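Long-range contact in beta-galactosidase (Trichoderma reesei, PDB 3OG2), which probably hydrolyses terminal non-reducing beta-D-galactose residues in beta-D-galactosides, as a family 35 glycoside hydrolase: residues S554-S566 with P579-V593. Sequence-based numbering, arbitrary orientation.
With NAG (2-acetamido-2-deoxy-beta-D-glucopyranose), chain B.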
loop_
_atom_site.group_PDB
_atom_site.type_symbol
_atom_site.label_atom_id
_atom_site.label_comp_id
_atom_site.label_asym_id
_atom_site.label_seq_id
_atom_site.Cartn_x
_atom_site.Cartn_y
_atom_site.Cartn_z
ATOM N N SER A 554 -15.903 10.221 19.350
ATOM C CA SER A 554 -17.093 10.599 18.562
ATOM C C SER A 554 -16.673 11.211 17.234
ATOM O O SER A 554 -17.300 10.919 16.193
ATOM C CB SER A 554 -17.897 11.624 19.348
ATOM O OG SER A 554 -18.435 11.001 20.479
ATOM N N ALA A 555 -15.635 12.063 17.229
ATOM C CA ALA A 555 -15.196 12.685 15.973
ATOM C C ALA A 555 -14.780 11.661 14.924
ATOM O O ALA A 555 -14.929 11.840 13.727
ATOM C CB ALA A 555 -13.986 13.593 16.237
ATOM N N TYR A 556 -14.277 10.510 15.371
ATOM C CA TYR A 556 -13.904 9.434 14.451
ATOM C C TYR A 556 -15.081 9.030 13.564
ATOM O O TYR A 556 -14.854 8.495 12.480
ATOM C CB TYR A 556 -13.560 8.202 15.270
ATOM C CG TYR A 556 -12.175 8.148 15.880
ATOM C CD1 TYR A 556 -11.135 9.006 15.557
ATOM C CD2 TYR A 556 -11.939 7.115 16.820
ATOM C CE1 TYR A 556 -9.876 8.861 16.171
ATOM C CE2 TYR A 556 -10.682 6.951 17.401
ATOM C CZ TYR A 556 -9.656 7.834 17.076
ATOM O OH TYR A 556 -8.416 7.670 17.646
ATOM N N ASN A 557 -16.314 9.253 14.013
ATOM C CA ASN A 557 -17.471 8.840 13.215
ATOM C C ASN A 557 -18.089 9.946 12.387
ATOM O O ASN A 557 -19.160 9.747 11.817
ATOM C CB ASN A 557 -18.568 8.274 14.178
ATOM C CG ASN A 557 -18.017 7.054 14.912
ATOM O OD1 ASN A 557 -17.553 6.045 14.388
ATOM N ND2 ASN A 557 -18.116 7.186 16.232
ATOM N N TYR A 558 -17.440 11.090 12.283
ATOM C CA TYR A 558 -17.922 12.171 11.419
ATOM C C TYR A 558 -17.232 12.120 10.045
ATOM O O TYR A 558 -16.096 11.614 9.919
ATOM C CB TYR A 558 -17.593 13.560 12.050
ATOM C CG TYR A 558 -18.527 13.989 13.158
ATOM C CD1 TYR A 558 -18.599 13.266 14.376
ATOM C CD2 TYR A 558 -19.327 15.121 13.067
ATOM C CE1 TYR A 558 -19.456 13.692 15.394
ATOM C CE2 TYR A 558 -20.194 15.552 14.083
ATOM C CZ TYR A 558 -20.231 14.810 15.240
ATOM O OH TYR A 558 -21.100 15.213 16.264
ATOM N N TRP A 559 -17.927 12.674 9.050
ATOM C CA TRP A 559 -17.502 12.583 7.670
ATOM C C TRP A 559 -17.809 13.900 7.006
ATOM O O TRP A 559 -18.776 14.579 7.385
ATOM C CB TRP A 559 -18.284 11.455 6.943
ATOM C CG TRP A 559 -18.121 10.125 7.601
ATOM C CD1 TRP A 559 -18.958 9.608 8.555
ATOM C CD2 TRP A 559 -17.102 9.154 7.400
ATOM N NE1 TRP A 559 -18.517 8.351 8.954
ATOM C CE2 TRP A 559 -17.365 8.064 8.260
ATOM C CE3 TRP A 559 -15.955 9.112 6.568
ATOM C CZ2 TRP A 559 -16.563 6.919 8.330
ATOM C CZ3 TRP A 559 -15.174 7.967 6.655
ATOM C CH2 TRP A 559 -15.452 6.898 7.498
ATOM N N VAL A 560 -17.019 14.248 5.984
ATOM C CA VAL A 560 -17.248 15.504 5.285
ATOM C C VAL A 560 -17.196 15.284 3.784
ATOM O O VAL A 560 -16.274 15.738 3.073
ATOM C CB VAL A 560 -16.229 16.580 5.706
ATOM C CG1 VAL A 560 -16.693 17.953 5.232
ATOM C CG2 VAL A 560 -15.996 16.613 7.219
ATOM N N PRO A 561 -18.194 14.601 3.225
ATOM C CA PRO A 561 -18.241 14.435 1.757
ATOM C C PRO A 561 -18.482 15.789 1.095
ATOM O O PRO A 561 -19.182 16.657 1.610
ATOM C CB PRO A 561 -19.474 13.484 1.577
ATOM C CG PRO A 561 -20.347 13.895 2.745
ATOM C CD PRO A 561 -19.363 14.026 3.898
ATOM N N THR A 562 -17.852 15.937 -0.076
ATOM C CA THR A 562 -17.936 17.211 -0.803
ATOM C C THR A 562 -19.126 17.189 -1.760
ATOM O O THR A 562 -19.495 16.140 -2.327
ATOM C CB THR A 562 -16.636 17.470 -1.571
ATOM O OG1 THR A 562 -16.406 16.380 -2.498
ATOM C CG2 THR A 562 -15.451 17.560 -0.622
ATOM N N LEU A 563 -19.751 18.322 -1.961
ATOM C CA LEU A 563 -20.834 18.429 -2.935
ATOM C C LEU A 563 -20.298 18.561 -4.351
ATOM O O LEU A 563 -19.410 19.385 -4.640
ATOM C CB LEU A 563 -21.653 19.699 -2.611
ATOM C CG LEU A 563 -22.578 19.546 -1.413
ATOM C CD1 LEU A 563 -23.175 20.883 -1.007
ATOM C CD2 LEU A 563 -23.750 18.599 -1.751
ATOM N N PRO A 564 -20.746 17.706 -5.265
ATOM C CA PRO A 564 -20.198 17.748 -6.631
ATOM C C PRO A 564 -20.421 19.096 -7.311
ATOM O O PRO A 564 -21.413 19.803 -7.014
ATOM C CB PRO A 564 -21.031 16.684 -7.390
ATOM C CG PRO A 564 -21.572 15.797 -6.301
ATOM C CD PRO A 564 -21.702 16.602 -5.067
ATOM N N GLY A 565 -19.526 19.400 -8.214
ATOM C CA GLY A 565 -19.677 20.486 -9.186
ATOM C C GLY A 565 -20.399 19.931 -10.422
ATOM O O GLY A 565 -21.306 19.119 -10.412
ATOM N N SER A 566 -19.974 20.433 -11.596
ATOM C CA SER A 566 -20.582 20.000 -12.860
ATOM C C SER A 566 -19.475 19.622 -13.849
ATOM O O SER A 566 -18.298 19.962 -13.718
ATOM C CB SER A 566 -21.520 20.999 -13.530
ATOM O OG SER A 566 -21.543 22.211 -12.843
ATOM N N PRO A 579 -14.018 23.198 0.536
ATOM C CA PRO A 579 -15.033 22.914 -0.492
ATOM C C PRO A 579 -16.440 22.941 0.081
ATOM O O PRO A 579 -16.693 22.713 1.287
ATOM C CB PRO A 579 -14.744 21.452 -0.854
ATOM C CG PRO A 579 -14.192 20.878 0.444
ATOM C CD PRO A 579 -13.301 21.980 0.927
ATOM N N ASP A 580 -17.430 23.159 -0.772
ATOM C CA ASP A 580 -18.822 22.962 -0.364
ATOM C C ASP A 580 -18.978 21.511 0.058
ATOM O O ASP A 580 -18.424 20.591 -0.578
ATOM C CB ASP A 580 -19.742 23.255 -1.547
ATOM C CG ASP A 580 -19.778 24.717 -1.925
ATOM O OD1 ASP A 580 -19.214 25.558 -1.215
ATOM O OD2 ASP A 580 -20.401 24.995 -2.983
ATOM N N SER A 581 -19.702 21.283 1.128
ATOM C CA SER A 581 -19.753 19.946 1.716
ATOM C C SER A 581 -21.083 19.714 2.466
ATOM O O SER A 581 -21.869 20.659 2.580
ATOM C CB SER A 581 -18.590 19.777 2.701
ATOM O OG SER A 581 -18.823 20.575 3.866
ATOM N N VAL A 582 -21.278 18.506 2.956
ATOM C CA VAL A 582 -22.282 18.261 3.990
ATOM C C VAL A 582 -21.538 17.479 5.061
ATOM O O VAL A 582 -20.603 16.708 4.765
ATOM C CB VAL A 582 -23.505 17.476 3.503
ATOM C CG1 VAL A 582 -24.187 18.169 2.323
ATOM C CG2 VAL A 582 -23.115 16.058 3.128
ATOM N N ILE A 583 -21.885 17.703 6.302
ATOM C CA ILE A 583 -21.228 17.049 7.416
ATOM C C ILE A 583 -22.140 15.928 7.908
ATOM O O ILE A 583 -23.328 16.181 8.104
ATOM C CB ILE A 583 -20.916 18.026 8.559
ATOM C CG1 ILE A 583 -19.960 19.145 8.092
ATOM C CG2 ILE A 583 -20.359 17.297 9.765
ATOM C CD1 ILE A 583 -19.834 20.313 9.035
ATOM N N ILE A 584 -21.591 14.715 8.029
ATOM C CA ILE A 584 -22.450 13.591 8.443
ATOM C C ILE A 584 -21.825 12.939 9.662
ATOM O O ILE A 584 -20.639 12.579 9.651
ATOM C CB ILE A 584 -22.653 12.584 7.289
ATOM C CG1 ILE A 584 -23.365 13.265 6.117
ATOM C CG2 ILE A 584 -23.378 11.312 7.784
ATOM C CD1 ILE A 584 -23.663 12.433 4.894
ATOM N N ASN A 585 -22.650 12.770 10.703
ATOM C CA ASN A 585 -22.212 12.072 11.917
ATOM C C ASN A 585 -22.808 10.658 11.894
ATOM O O ASN A 585 -24.067 10.543 11.997
ATOM C CB ASN A 585 -22.670 12.873 13.130
ATOM C CG ASN A 585 -22.548 12.124 14.434
ATOM O OD1 ASN A 585 -21.755 11.189 14.551
ATOM N ND2 ASN A 585 -23.371 12.548 15.411
ATOM N N GLY A 586 -21.969 9.652 11.764
ATOM C CA GLY A 586 -22.412 8.276 11.776
ATOM C C GLY A 586 -21.940 7.574 10.523
ATOM O O GLY A 586 -21.725 8.173 9.444
ATOM N N GLY A 587 -21.792 6.264 10.640
ATOM C CA GLY A 587 -21.488 5.417 9.487
ATOM C C GLY A 587 -20.062 4.908 9.535
ATOM O O GLY A 587 -19.140 5.575 10.003
ATOM N N TYR A 588 -19.869 3.701 8.979
ATOM C CA TYR A 588 -18.539 3.133 8.821
ATOM C C TYR A 588 -17.759 3.799 7.694
ATOM O O TYR A 588 -16.526 3.888 7.737
ATOM C CB TYR A 588 -18.717 1.666 8.552
ATOM C CG TYR A 588 -17.534 0.855 8.089
ATOM C CD1 TYR A 588 -16.542 0.358 8.938
ATOM C CD2 TYR A 588 -17.457 0.549 6.726
ATOM C CE1 TYR A 588 -15.485 -0.398 8.483
ATOM C CE2 TYR A 588 -16.414 -0.234 6.240
ATOM C CZ TYR A 588 -15.434 -0.682 7.131
ATOM O OH TYR A 588 -14.412 -1.464 6.650
ATOM N N LEU A 589 -18.491 4.287 6.686
ATOM C CA LEU A 589 -17.907 5.018 5.590
ATOM C C LEU A 589 -19.003 5.885 4.954
ATOM O O LEU A 589 -20.092 5.356 4.688
ATOM C CB LEU A 589 -17.353 4.076 4.504
ATOM C CG LEU A 589 -16.768 4.733 3.251
ATOM C CD1 LEU A 589 -15.568 5.649 3.587
ATOM C CD2 LEU A 589 -16.303 3.648 2.279
ATOM N N ILE A 590 -18.718 7.154 4.692
ATOM C CA ILE A 590 -19.545 7.927 3.761
ATOM C C ILE A 590 -18.745 8.118 2.498
ATOM O O ILE A 590 -17.657 8.681 2.538
ATOM C CB ILE A 590 -19.962 9.277 4.362
ATOM C CG1 ILE A 590 -20.731 9.056 5.661
ATOM C CG2 ILE A 590 -20.704 10.087 3.321
ATOM C CD1 ILE A 590 -22.087 8.369 5.511
ATOM N N ARG A 591 -19.256 7.547 1.412
ATOM C CA ARG A 591 -18.544 7.568 0.153
ATOM C C ARG A 591 -18.798 8.849 -0.609
ATOM O O ARG A 591 -17.850 9.382 -1.207
ATOM C CB ARG A 591 -18.985 6.385 -0.745
ATOM C CG ARG A 591 -18.567 5.039 -0.148
ATOM C CD ARG A 591 -19.188 3.898 -1.043
ATOM N NE ARG A 591 -18.760 2.638 -0.438
ATOM C CZ ARG A 591 -17.591 2.068 -0.655
ATOM N NH1 ARG A 591 -16.698 2.551 -1.513
ATOM N NH2 ARG A 591 -17.322 0.948 0.009
ATOM N N SER A 592 -20.027 9.325 -0.656
ATOM C CA SER A 592 -20.336 10.485 -1.515
ATOM C C SER A 592 -21.708 10.996 -1.133
ATOM O O SER A 592 -22.516 10.290 -0.522
ATOM C CB SER A 592 -20.380 10.061 -2.987
ATOM O OG SER A 592 -21.407 9.103 -3.242
ATOM N N VAL A 593 -21.994 12.202 -1.567
ATOM C CA VAL A 593 -23.332 12.783 -1.566
ATOM C C VAL A 593 -23.585 13.371 -2.950
ATOM O O VAL A 593 -22.633 13.729 -3.697
ATOM C CB VAL A 593 -23.506 13.879 -0.498
ATOM C CG1 VAL A 593 -23.339 13.249 0.887
ATOM C CG2 VAL A 593 -22.534 15.037 -0.751
HETATM C C1 NAG B . -16.957 -1.387 12.537
HETATM C C2 NAG B . -16.048 -2.401 13.293
HETATM C C3 NAG B . -15.419 -1.732 14.511
HETATM C C4 NAG B . -14.619 -0.477 14.015
HETATM C C5 NAG B . -15.567 0.422 13.181
HETATM C C6 NAG B . -14.775 1.549 12.520
HETATM C C7 NAG B . -17.051 -4.625 13.113
HETATM C C8 NAG B . -17.946 -5.630 13.768
HETATM N N2 NAG B . -16.885 -3.476 13.777
HETATM O O3 NAG B . -14.470 -2.663 15.055
HETATM O O4 NAG B . -14.276 0.278 15.174
HETATM O O5 NAG B . -16.059 -0.362 12.094
HETATM O O6 NAG B . -15.720 2.472 11.986
HETATM O O7 NAG B . -16.579 -4.772 11.971
HETATM O O HOH W 1 -20.086 10.396 16.692
HETATM O O HOH W 2 -16.839 5.762 11.686
HETATM O O HOH W 3 -19.420 13.455 -2.469
HETATM O O HOH W 4 -17.587 20.855 -3.241
#
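Trp559 lays one indole face on Leu589 and Ile590 where the chain of 579-593 doubles back. CG1 of Ile590 makes a CH-pi contact 3.7 Å from the centroid of the five-membered ring, and CA of Leu589 another over the six-membered ring, toward its rim. With CG anti to the carbonyl carbon (chi1 -58°), NE1 donates a hydrogen bond to Gly587 O (3.0 Å) from above the carbonyl plane. An alanine in place of Trp559 would probably leave Gly587 O without this donor and open a gap over Ile590. The short strands 558-559 and 583-585 pair antiparallel at the edge of a sheet in domain 3, Ile584 N reaching Trp559 O in a nearly straight bond (171°). On the sheet face of Tyr558, the Asn585 amide stacks on the phenol ring, planes 7° apart, while Asn585 ND2 hydrogen-bonds Glu613. Pro561 CG wedges against Val582 CG2 (3.5 Å), and Leu563 CD2 packs on Val593. The packing thins at exposed Pro564 and Asp580, where water 4 bridges Asp580 O to Leu563 O. At the glycan end, water 2 lies within bonding distance of Asn557 OD1 and Gly587 O. Water thus serves the polar margins, whereas Ile590 N, buried over the apolar indole face, has no partner.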